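Local coordinates for protein phiAB6 tailspike (Unidentified phage, PDB 5JS4) that fragments the exopolysaccharide of Acinetobacter baumannii, probably the phage's host, and is built as a trimer of beta-helical chains, at residues 192-197 / 218-223; 338-343 / 352-357. One frame throughout, in Å; residues are numbered along the deposited sequence.

Overall arrangement
Contact 1 (192-197 / 218-223) and contact 2 (338-343 / 352-357) follow one another along the chain, on the same side of its centre. Contact 1 belongs to a small antiparallel sheet near the start of the modelled chain, its centre about 66 Å from that of the chain; contact 2 lies about 26 Å from the chain centre, inside the parallel beta-helix. Their centres are about 43 Å apart and their nearest atoms about 29 Å, so they do not touch. Contact 2 adjoins a malonic acid pocket, to which R343 contributes with Y310, I370, N371 and Y394; the malonate probably comes from the crystallisation liquor. Both other subunits pack near contact 1, and the second also reaches T341 of contact 2.

Contact 1 (192-197 / 218-223); sequences IMLDNG and WVKVSS
I192 and W218 meet through the tip of the isoleucine and the far end of the indole's six-membered ring. CD1 of I192 lies 3.8 Å from CH2 of W218, and CG1 of I192 is 3.9 Å from CZ3 of the same ring, an oblique approach in which the side chains cross at about a right angle. The first torsion of I192 (chi1 56°) sets CG1 between the backbone N and the carbonyl carbon, turning the longer branch to the indole. A second, looser touch joins L194 CD1 to K220 CE at 4.0 Å. Lysine suits this place because its CE can rest against the leucine methyl while NZ makes a salt bridge with D198; the bend at chi3 (89°) places CE beside L194, and that at chi4 (-70°) sets the direction of NZ. W218 is likewise two-sided, being apolar toward I192 while its NE1 donates to the carbonyl of S209. Past L194 the chain reverses in a type I turn closed by G197 N to L194 O (2.8 Å), and the positive phi at G197 favours glycine. Y175 of the third subunit packs on I192, and R191 NH2 of the second subunit is hydrogen-bonded to the G197 carbonyl. Within this chain, strands 191-193 and 218-220 are the outer members of a three-stranded antiparallel sheet, so the contact spans the central strand 199-202, where V200 meets both L194 and W218.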
ATOM      1  N   ILE A 192     -67.046 -23.506  14.510  1.00 12.73           N
ATOM      2  CA  ILE A 192     -68.045 -23.148  13.506  1.00 13.31           C
ATOM      3  C   ILE A 192     -67.361 -22.324  12.423  1.00 13.24           C
ATOM      4  O   ILE A 192     -66.175 -22.005  12.536  1.00 13.22           O
ATOM      5  CB  ILE A 192     -69.229 -22.349  14.100  1.00 13.80           C
ATOM      6  CG1 ILE A 192     -68.743 -21.085  14.819  1.00 14.06           C
ATOM      7  CG2 ILE A 192     -70.036 -23.224  15.045  1.00 14.14           C
ATOM      8  CD1 ILE A 192     -69.852 -20.101  15.137  1.00 14.88           C
ATOM      9  N   MET A 193     -68.111 -21.986  11.380  1.00 13.90           N
ATOM     10  CA  MET A 193     -67.599 -21.166  10.293  1.00 14.82           C
ATOM     11  C   MET A 193     -68.121 -19.744  10.399  1.00 15.39           C
ATOM     12  O   MET A 193     -69.303 -19.525  10.667  1.00 15.89           O
ATOM     13  CB  MET A 193     -68.027 -21.733   8.937  1.00 15.09           C
ATOM     14  CG  MET A 193     -67.270 -22.972   8.498  1.00 16.46           C
ATOM     15  SD  MET A 193     -67.693 -24.445   9.444  1.00 16.80           S
ATOM     16  CE  MET A 193     -66.919 -25.703   8.431  1.00 16.50           C
ATOM     17  N   LEU A 194     -67.227 -18.786  10.173  1.00 15.64           N
ATOM     18  CA  LEU A 194     -67.621 -17.414   9.881  1.00 16.72           C
ATOM     19  C   LEU A 194     -68.408 -17.410   8.577  1.00 18.13           C
ATOM     20  O   LEU A 194     -68.331 -18.361   7.795  1.00 17.84           O
ATOM     21  CB  LEU A 194     -66.384 -16.523   9.733  1.00 16.90           C
ATOM     22  CG  LEU A 194     -65.525 -16.335  10.982  1.00 17.43           C
ATOM     23  CD1 LEU A 194     -64.200 -15.678  10.634  1.00 17.82           C
ATOM     24  CD2 LEU A 194     -66.273 -15.520  12.022  1.00 18.30           C
ATOM     25  N   ASP A 195     -69.150 -16.337   8.329  1.00 19.89           N
ATOM     26  CA  ASP A 195     -69.946 -16.231   7.102  1.00 20.57           C
ATOM     27  C   ASP A 195     -69.094 -16.329   5.827  1.00 20.61           C
ATOM     28  O   ASP A 195     -69.590 -16.761   4.785  1.00 22.15           O
ATOM     29  CB  ASP A 195     -70.765 -14.936   7.102  1.00 22.48           C
ATOM     30  CG  ASP A 195     -71.885 -14.943   8.139  1.00 25.00           C
ATOM     31  OD1 ASP A 195     -72.226 -16.023   8.673  1.00 23.82           O
ATOM     32  OD2 ASP A 195     -72.436 -13.856   8.417  1.00 29.50           O
ATOM     33  N   ASN A 196     -67.821 -15.942   5.917  1.00 20.23           N
ATOM     34  CA  ASN A 196     -66.875 -16.096   4.801  1.00 21.39           C
ATOM     35  C   ASN A 196     -66.310 -17.517   4.647  1.00 20.22           C
ATOM     36  O   ASN A 196     -65.518 -17.773   3.739  1.00 22.87           O
ATOM     37  CB  ASN A 196     -65.724 -15.080   4.913  1.00 22.80           C
ATOM     38  CG  ASN A 196     -64.841 -15.302   6.136  1.00 24.15           C
ATOM     39  OD1 ASN A 196     -64.781 -16.396   6.692  1.00 22.15           O
ATOM     40  ND2 ASN A 196     -64.144 -14.250   6.555  1.00 27.87           N
ATOM     41  N   GLY A 197     -66.700 -18.429   5.540  1.00 18.78           N
ATOM     42  CA  GLY A 197     -66.291 -19.832   5.452  1.00 18.16           C
ATOM     43  C   GLY A 197     -65.108 -20.242   6.312  1.00 17.17           C
ATOM     44  O   GLY A 197     -64.856 -21.432   6.486  1.00 16.57           O
ATOM     45  N   TRP A 218     -63.040 -16.049  20.551  1.00 16.98           N
ATOM     46  CA  TRP A 218     -62.827 -16.893  19.371  1.00 16.41           C
ATOM     47  C   TRP A 218     -61.426 -16.695  18.803  1.00 16.80           C
ATOM     48  O   TRP A 218     -60.820 -15.642  18.981  1.00 18.67           O
ATOM     49  CB  TRP A 218     -63.826 -16.544  18.268  1.00 16.59           C
ATOM     50  CG  TRP A 218     -65.268 -16.716  18.619  1.00 15.92           C
ATOM     51  CD1 TRP A 218     -66.114 -15.759  19.099  1.00 15.92           C
ATOM     52  CD2 TRP A 218     -66.050 -17.909  18.482  1.00 15.10           C
ATOM     53  NE1 TRP A 218     -67.370 -16.283  19.278  1.00 15.60           N
ATOM     54  CE2 TRP A 218     -67.359 -17.601  18.907  1.00 14.71           C
ATOM     55  CE3 TRP A 218     -65.771 -19.209  18.043  1.00 14.94           C
ATOM     56  CZ2 TRP A 218     -68.387 -18.547  18.912  1.00 15.27           C
ATOM     57  CZ3 TRP A 218     -66.790 -20.147  18.047  1.00 14.73           C
ATOM     58  CH2 TRP A 218     -68.085 -19.810  18.478  1.00 14.74           C
ATOM     59  N   VAL A 219     -60.926 -17.709  18.100  1.00 16.73           N
ATOM     60  CA  VAL A 219     -59.699 -17.580  17.308  1.00 16.53           C
ATOM     61  C   VAL A 219     -59.897 -18.225  15.940  1.00 16.37           C
ATOM     62  O   VAL A 219     -60.628 -19.209  15.815  1.00 15.86           O
ATOM     63  CB  VAL A 219     -58.470 -18.217  18.000  1.00 17.14           C
ATOM     64  CG1 VAL A 219     -58.107 -17.456  19.266  1.00 17.45           C
ATOM     65  CG2 VAL A 219     -58.701 -19.691  18.306  1.00 17.58           C
ATOM     66  N   LYS A 220     -59.253 -17.662  14.920  1.00 17.30           N
ATOM     67  CA  LYS A 220     -59.265 -18.243  13.577  1.00 17.39           C
ATOM     68  C   LYS A 220     -58.250 -19.378  13.515  1.00 16.73           C
ATOM     69  O   LYS A 220     -57.065 -19.167  13.771  1.00 17.05           O
ATOM     70  CB  LYS A 220     -58.928 -17.188  12.524  1.00 19.07           C
ATOM     71  CG  LYS A 220     -59.998 -16.120  12.351  1.00 21.09           C
ATOM     72  CD  LYS A 220     -59.684 -15.175  11.196  1.00 23.95           C
ATOM     73  CE  LYS A 220     -60.241 -15.668   9.864  1.00 27.01           C
ATOM     74  NZ  LYS A 220     -59.547 -16.871   9.321  1.00 27.68           N
ATOM     75  N   VAL A 221     -58.712 -20.574  13.162  1.00 16.13           N
ATOM     76  CA  VAL A 221     -57.849 -21.760  13.202  1.00 16.47           C
ATOM     77  C   VAL A 221     -56.827 -21.804  12.061  1.00 16.77           C
ATOM     78  O   VAL A 221     -55.817 -22.496  12.168  1.00 18.00           O
ATOM     79  CB  VAL A 221     -58.659 -23.078  13.231  1.00 16.65           C
ATOM     80  CG1 VAL A 221     -59.614 -23.087  14.420  1.00 16.69           C
ATOM     81  CG2 VAL A 221     -59.404 -23.308  11.920  1.00 16.71           C
ATOM     82  N   SER A 222     -57.083 -21.069  10.980  1.00 16.67           N
ATOM     83  CA  SER A 222     -56.148 -21.013   9.853  1.00 17.55           C
ATOM     84  C   SER A 222     -55.077 -19.925  10.022  1.00 17.67           C
ATOM     85  O   SER A 222     -54.288 -19.684   9.111  1.00 19.61           O
ATOM     86  CB  SER A 222     -56.907 -20.803   8.541  1.00 19.16           C
ATOM     87  OG  SER A 222     -57.466 -19.503   8.469  1.00 22.84           O
ATOM     88  N   SER A 223     -55.051 -19.266  11.178  1.00 17.19           N
ATOM     89  CA  SER A 223     -54.030 -18.261  11.455  1.00 17.08           C
ATOM     90  C   SER A 223     -52.755 -18.921  11.966  1.00 16.93           C
ATOM     91  O   SER A 223     -52.809 -19.915  12.689  1.00 17.24           O
ATOM     92  CB  SER A 223     -54.542 -17.247  12.473  1.00 17.52           C
ATOM     93  OG  SER A 223     -55.599 -16.481  11.918  1.00 19.77           O
TER

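Contact 2 (338-343 / 352-357); sequences QNLTAR and VSFIEI
Between L340 and A342, the two residues that touch F354, T341 turns the other way and has its OG1 gripped by three groups: it is hydrogen-bonded to the carbonyl of G301, to the backbone N of G303 and to NE2 of Q274 of the second subunit. This is the inside-outside alternation of a parallel beta-helix, as in the pectate lyase-like family: L340 and A342 point into the core from one wall, T341 and R343 point away. Threonine suits its position by offering a hydroxyl that can both give and accept. On the outer side too, R343 NH1 is hydrogen-bonded to the bound malonic acid, and its NE to S345 OG. F354 enters from another wall, where strand 353-358 lies between strands 328-333 and 374-379 of a parallel sheet; F330 and F372 bring their rings against it, and L297 and L369 add to the apolar packing. With CG anti to its backbone N (chi1 177°), the ring is carried across to the facing strand. Phenylalanine is long enough to reach the opposing wall, whereas alanine is small enough to let the ring come close to it. L340 CD2 comes up at the ring edge, 3.9 Å from F354 CZ. Over one face sits A342 CB, making a CH-pi contact 3.9 Å from the centroid of the F354 ring and 29° off its normal.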
ATOM      1  N   GLN A 338     -26.202  -3.052   0.943  1.00 11.77           N
ATOM      2  CA  GLN A 338     -25.459  -4.259   0.583  1.00 12.62           C
ATOM      3  C   GLN A 338     -26.262  -5.282  -0.197  1.00 11.86           C
ATOM      4  O   GLN A 338     -27.490  -5.327  -0.112  1.00 11.82           O
ATOM      5  CB  GLN A 338     -24.870  -4.919   1.835  1.00 16.13           C
ATOM      6  CG  GLN A 338     -25.891  -5.481   2.809  1.00 18.42           C
ATOM      7  CD  GLN A 338     -25.247  -6.243   3.957  1.00 22.25           C
ATOM      8  OE1 GLN A 338     -24.207  -5.841   4.478  1.00 26.46           O
ATOM      9  NE2 GLN A 338     -25.865  -7.345   4.358  1.00 24.87           N
ATOM     10  N   ASN A 339     -25.538  -6.107  -0.954  1.00 11.64           N
ATOM     11  CA  ASN A 339     -26.104  -7.276  -1.609  1.00 12.01           C
ATOM     12  C   ASN A 339     -27.255  -6.872  -2.523  1.00 11.19           C
ATOM     13  O   ASN A 339     -28.323  -7.477  -2.491  1.00 10.87           O
ATOM     14  CB  ASN A 339     -26.579  -8.269  -0.541  1.00 13.18           C
ATOM     15  CG  ASN A 339     -26.989  -9.607  -1.118  1.00 15.02           C
ATOM     16  OD1 ASN A 339     -26.311 -10.148  -1.983  1.00 18.07           O
ATOM     17  ND2 ASN A 339     -28.104 -10.148  -0.637  1.00 16.54           N
ATOM     18  N   LEU A 340     -27.023  -5.843  -3.334  1.00 11.55           N
ATOM     19  CA  LEU A 340     -28.106  -5.141  -4.013  1.00 11.76           C
ATOM     20  C   LEU A 340     -27.816  -4.878  -5.482  1.00 11.64           C
ATOM     21  O   LEU A 340     -26.708  -4.504  -5.849  1.00 11.78           O
ATOM     22  CB  LEU A 340     -28.370  -3.807  -3.313  1.00 12.83           C
ATOM     23  CG  LEU A 340     -29.414  -2.877  -3.939  1.00 13.63           C
ATOM     24  CD1 LEU A 340     -30.802  -3.495  -3.879  1.00 13.75           C
ATOM     25  CD2 LEU A 340     -29.387  -1.529  -3.238  1.00 14.66           C
ATOM     26  N   THR A 341     -28.840  -5.075  -6.304  1.00 11.70           N
ATOM     27  CA  THR A 341     -28.842  -4.651  -7.694  1.00 11.74           C
ATOM     28  C   THR A 341     -29.975  -3.645  -7.833  1.00 12.03           C
ATOM     29  O   THR A 341     -31.105  -3.930  -7.444  1.00 12.00           O
ATOM     30  CB  THR A 341     -29.076  -5.850  -8.628  1.00 12.06           C
ATOM     31  OG1 THR A 341     -28.126  -6.878  -8.321  1.00 12.26           O
ATOM     32  CG2 THR A 341     -28.933  -5.453 -10.094  1.00 12.82           C
ATOM     33  N   ALA A 342     -29.674  -2.462  -8.361  1.00 12.20           N
ATOM     34  CA  ALA A 342     -30.697  -1.436  -8.529  1.00 12.49           C
ATOM     35  C   ALA A 342     -30.464  -0.643  -9.802  1.00 13.25           C
ATOM     36  O   ALA A 342     -29.352  -0.179 -10.057  1.00 13.21           O
ATOM     37  CB  ALA A 342     -30.725  -0.511  -7.325  1.00 13.43           C
ATOM     38  N   ARG A 343     -31.523  -0.498 -10.598  1.00 13.64           N
ATOM     39  CA  ARG A 343     -31.464   0.248 -11.844  1.00 13.96           C
ATOM     40  C   ARG A 343     -32.546   1.315 -11.897  1.00 14.22           C
ATOM     41  O   ARG A 343     -33.530   1.264 -11.150  1.00 13.86           O
ATOM     42  CB  ARG A 343     -31.615  -0.696 -13.045  1.00 14.56           C
ATOM     43  CG  ARG A 343     -32.967  -1.395 -13.142  1.00 15.66           C
ATOM     44  CD  ARG A 343     -33.137  -2.153 -14.450  1.00 16.77           C
ATOM     45  NE  ARG A 343     -33.339  -1.255 -15.590  1.00 17.55           N
ATOM     46  CZ  ARG A 343     -32.402  -0.877 -16.462  1.00 18.53           C
ATOM     47  NH1 ARG A 343     -31.146  -1.307 -16.361  1.00 18.98           N
ATOM     48  NH2 ARG A 343     -32.728  -0.054 -17.453  1.00 19.89           N
ATOM     49  N   VAL A 352     -32.993  11.518 -12.041  1.00 17.49           N
ATOM     50  CA  VAL A 352     -33.420  10.671 -10.938  1.00 16.62           C
ATOM     51  C   VAL A 352     -32.174  10.045 -10.324  1.00 15.50           C
ATOM     52  O   VAL A 352     -31.431   9.347 -11.006  1.00 15.46           O
ATOM     53  CB  VAL A 352     -34.391   9.569 -11.407  1.00 17.24           C
ATOM     54  CG1 VAL A 352     -34.854   8.725 -10.227  1.00 17.60           C
ATOM     55  CG2 VAL A 352     -35.593  10.182 -12.114  1.00 17.30           C
ATOM     56  N   SER A 353     -31.938  10.320  -9.045  1.00 14.84           N
ATOM     57  CA  SER A 353     -30.800   9.746  -8.322  1.00 14.69           C
ATOM     58  C   SER A 353     -31.286   8.567  -7.484  1.00 14.27           C
ATOM     59  O   SER A 353     -32.484   8.440  -7.238  1.00 14.88           O
ATOM     60  CB  SER A 353     -30.134  10.815  -7.455  1.00 15.54           C
ATOM     61  OG  SER A 353     -29.510  11.794  -8.274  1.00 15.88           O
ATOM     62  N   PHE A 354     -30.374   7.689  -7.058  1.00 13.25           N
ATOM     63  CA  PHE A 354     -30.809   6.448  -6.405  1.00 13.42           C
ATOM     64  C   PHE A 354     -31.040   6.565  -4.900  1.00 13.18           C
ATOM     65  O   PHE A 354     -32.159   6.352  -4.439  1.00 13.49           O
ATOM     66  CB  PHE A 354     -29.872   5.265  -6.696  1.00 13.62           C
ATOM     67  CG  PHE A 354     -30.271   4.001  -5.980  1.00 13.41           C
ATOM     68  CD1 PHE A 354     -31.571   3.514  -6.080  1.00 13.86           C
ATOM     69  CD2 PHE A 354     -29.360   3.302  -5.196  1.00 13.49           C
ATOM     70  CE1 PHE A 354     -31.956   2.363  -5.417  1.00 14.45           C
ATOM     71  CE2 PHE A 354     -29.741   2.146  -4.533  1.00 13.87           C
ATOM     72  CZ  PHE A 354     -31.042   1.678  -4.642  1.00 13.60           C
ATOM     73  N   ILE A 355     -30.000   6.885  -4.136  1.00 13.40           N
ATOM     74  CA  ILE A 355     -30.100   6.798  -2.680  1.00 13.11           C
ATOM     75  C   ILE A 355     -29.293   7.868  -1.940  1.00 13.00           C
ATOM     76  O   ILE A 355     -28.175   8.209  -2.335  1.00 13.57           O
ATOM     77  CB  ILE A 355     -29.704   5.375  -2.212  1.00 12.84           C
ATOM     78  CG1 ILE A 355     -30.113   5.133  -0.757  1.00 13.16           C
ATOM     79  CG2 ILE A 355     -28.218   5.121  -2.443  1.00 13.00           C
ATOM     80  CD1 ILE A 355     -30.334   3.671  -0.437  1.00 13.11           C
ATOM     81  N   GLU A 356     -29.889   8.400  -0.874  1.00 13.01           N
ATOM     82  CA  GLU A 356     -29.232   9.355   0.009  1.00 13.91           C
ATOM     83  C   GLU A 356     -28.862   8.664   1.311  1.00 13.71           C
ATOM     84  O   GLU A 356     -29.712   8.047   1.957  1.00 14.18           O
ATOM     85  CB  GLU A 356     -30.132  10.558   0.287  1.00 14.78           C
ATOM     86  CG  GLU A 356     -30.350  11.419  -0.943  1.00 16.15           C
ATOM     87  CD  GLU A 356     -31.235  12.621  -0.706  1.00 17.28           C
ATOM     88  OE1 GLU A 356     -31.483  12.976   0.465  1.00 18.19           O
ATOM     89  OE2 GLU A 356     -31.675  13.218  -1.710  1.00 18.97           O
ATOM     90  N   ILE A 357     -27.590   8.770   1.681  1.00 13.41           N
ATOM     91  CA  ILE A 357     -27.059   8.131   2.882  1.00 13.49           C
ATOM     92  C   ILE A 357     -26.142   9.121   3.601  1.00 13.30           C
ATOM     93  O   ILE A 357     -25.390   9.851   2.959  1.00 14.65           O
ATOM     94  CB  ILE A 357     -26.317   6.817   2.532  1.00 13.39           C
ATOM     95  CG1 ILE A 357     -25.857   6.107   3.809  1.00 13.64           C
ATOM     96  CG2 ILE A 357     -25.148   7.073   1.584  1.00 13.36           C
ATOM     97  CD1 ILE A 357     -25.329   4.705   3.585  1.00 13.40           C
TER